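Local coordinates for XRE family transcriptional regulator (Enterobacter cloacae subsp. cloacae, PDB 6B8W), which probably regulates transcription by binding DNA, the chain here being its C-terminal cupin domain, in which a manganese-binding site has been observed, at residues Glu51-Asp55 with Gly56-Thr60. Numbering follows the deposited sequence.
Sequences EMKID and GEWRT
Lys53 lays its aliphatic chain over one face of the Trp58 indole, the two being partners in a non-hydrogen-bonded pair of a tight antiparallel hairpin. Lys53 CB stands 3.5 Å from the centroid of the six-membered ring and almost on its normal, a CH-pi contact. With Lys53 CG anti to the backbone N (chi1 -170°) and the rest of the chain extended, the methylenes run on past the indole, Lys53 CD reaching 3.7 Å from Trp58 CE2. Lysine suits this place because its long hydrocarbon part covers the ring while its ammonium can remain at the surface. On the same face of the sheet Glu51 lies alongside Thr60, and water 1 bridges Glu51 OE2 and Thr60 OG1; the other carboxylate oxygen, OE1, is held by Ser80 and Arg78.

The opposite face carries Met52, Ile54, Glu57 and Arg59. Arg59 bends at chi3 (74°), bringing its guanidinium back along the hairpin, where Ile54 CD1 lies above one face, offset toward the rim. Two waters lie at the guanidinium edge: water 2 accepts from Arg59 NE at 2.6 Å, and water 3 joins NH2 to Ile54 O. Backbone bonds pair Met52 with Arg59 (Met52 N to Arg59 O, 2.9 Å) and Ile54 with Glu57. The latter pair closes a type I' turn through Asp55 and Gly56, both with positive phi, which glycine adopts readily and aspartate tolerates better than most residues.

Buried Met52 and Ile54 point into the cupin barrel, packing on Phe69 of strand 66-70; Met52 also touches Tyr77, seen to bind manganese in this protein, though no metal is bound to this chain here. Strand 50-54 pairs with strand 75-78, whose Ala76 touches Trp58 and whose Arg78 makes a cation-pi contact with it, whereas strand 57-61 forms an outer edge of this four-stranded sheet within the chain.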
# COMPACT_ATOMS: atom_id res chain seq x y z
N GLU A 51 -15.76 -5.81 -1.77
CA GLU A 51 -16.17 -7.06 -1.18
C GLU A 51 -15.07 -8.09 -1.51
O GLU A 51 -14.65 -8.19 -2.66
CB GLU A 51 -17.52 -7.50 -1.73
CG GLU A 51 -18.67 -6.65 -1.25
CD GLU A 51 -19.99 -7.00 -1.94
OE1 GLU A 51 -19.99 -7.35 -3.15
OE2 GLU A 51 -21.05 -6.86 -1.28
N MET A 52 -14.60 -8.81 -0.50
CA MET A 52 -13.60 -9.87 -0.66
C MET A 52 -14.19 -11.19 -0.21
O MET A 52 -14.77 -11.27 0.88
CB MET A 52 -12.36 -9.64 0.22
CG MET A 52 -11.39 -8.57 -0.26
SD MET A 52 -10.68 -8.87 -1.88
CE MET A 52 -9.80 -10.41 -1.60
N LYS A 53 -14.00 -12.22 -1.02
CA LYS A 53 -14.43 -13.55 -0.69
C LYS A 53 -13.14 -14.30 -0.34
O LYS A 53 -12.29 -14.49 -1.19
CB LYS A 53 -15.14 -14.24 -1.84
CG LYS A 53 -15.80 -15.53 -1.43
CD LYS A 53 -16.49 -16.22 -2.60
CE LYS A 53 -17.27 -17.42 -2.10
NZ LYS A 53 -17.99 -18.06 -3.24
N ILE A 54 -13.02 -14.71 0.92
CA ILE A 54 -11.84 -15.38 1.44
C ILE A 54 -12.35 -16.53 2.31
O ILE A 54 -13.28 -16.35 3.10
CB ILE A 54 -11.02 -14.38 2.31
CG1 ILE A 54 -10.43 -13.28 1.44
CG2 ILE A 54 -9.91 -15.09 3.08
CD1 ILE A 54 -10.00 -12.06 2.20
N ASP A 55 -11.73 -17.70 2.15
CA ASP A 55 -12.16 -18.91 2.85
C ASP A 55 -13.65 -19.18 2.62
O ASP A 55 -14.36 -19.63 3.53
CB ASP A 55 -11.82 -18.84 4.36
CG ASP A 55 -10.31 -18.74 4.63
OD1 ASP A 55 -9.53 -19.38 3.90
OD2 ASP A 55 -9.90 -18.02 5.56
N GLY A 56 -14.14 -18.89 1.42
CA GLY A 56 -15.55 -19.14 1.06
C GLY A 56 -16.58 -18.15 1.62
O GLY A 56 -17.77 -18.38 1.48
N GLU A 57 -16.13 -17.06 2.25
CA GLU A 57 -17.06 -16.08 2.86
C GLU A 57 -16.75 -14.66 2.42
O GLU A 57 -15.58 -14.24 2.39
CB GLU A 57 -16.97 -16.12 4.39
CG GLU A 57 -17.28 -17.46 5.03
CD GLU A 57 -18.74 -17.89 4.90
OE1 GLU A 57 -19.64 -17.02 4.76
OE2 GLU A 57 -18.99 -19.10 4.98
N TRP A 58 -17.82 -13.91 2.12
CA TRP A 58 -17.73 -12.52 1.73
C TRP A 58 -17.64 -11.58 2.93
O TRP A 58 -18.28 -11.82 3.96
CB TRP A 58 -18.96 -12.09 0.92
CG TRP A 58 -19.03 -12.71 -0.42
CD1 TRP A 58 -19.80 -13.78 -0.81
CD2 TRP A 58 -18.27 -12.31 -1.56
NE1 TRP A 58 -19.57 -14.06 -2.13
CE2 TRP A 58 -18.64 -13.18 -2.62
CE3 TRP A 58 -17.34 -11.29 -1.80
CZ2 TRP A 58 -18.09 -13.06 -3.91
CZ3 TRP A 58 -16.78 -11.18 -3.09
CH2 TRP A 58 -17.18 -12.06 -4.12
N ARG A 59 -16.87 -10.51 2.78
CA ARG A 59 -16.79 -9.43 3.77
C ARG A 59 -16.63 -8.12 2.99
O ARG A 59 -16.11 -8.13 1.88
CB ARG A 59 -15.60 -9.59 4.73
CG ARG A 59 -14.24 -9.25 4.11
CD ARG A 59 -13.10 -9.49 5.09
NE ARG A 59 -12.82 -10.92 5.25
CZ ARG A 59 -11.91 -11.41 6.09
NH1 ARG A 59 -11.20 -10.59 6.88
NH2 ARG A 59 -11.72 -12.72 6.16
N THR A 60 -17.04 -7.02 3.60
CA THR A 60 -16.91 -5.70 3.00
C THR A 60 -15.77 -4.95 3.68
O THR A 60 -15.64 -4.99 4.91
CB THR A 60 -18.21 -4.89 3.13
OG1 THR A 60 -19.27 -5.64 2.52
CG2 THR A 60 -18.10 -3.55 2.45
O HOH W 1 -20.82 -4.57 0.48
O HOH W 2 -13.90 -12.39 3.33
O HOH W 3 -13.67 -14.59 4.96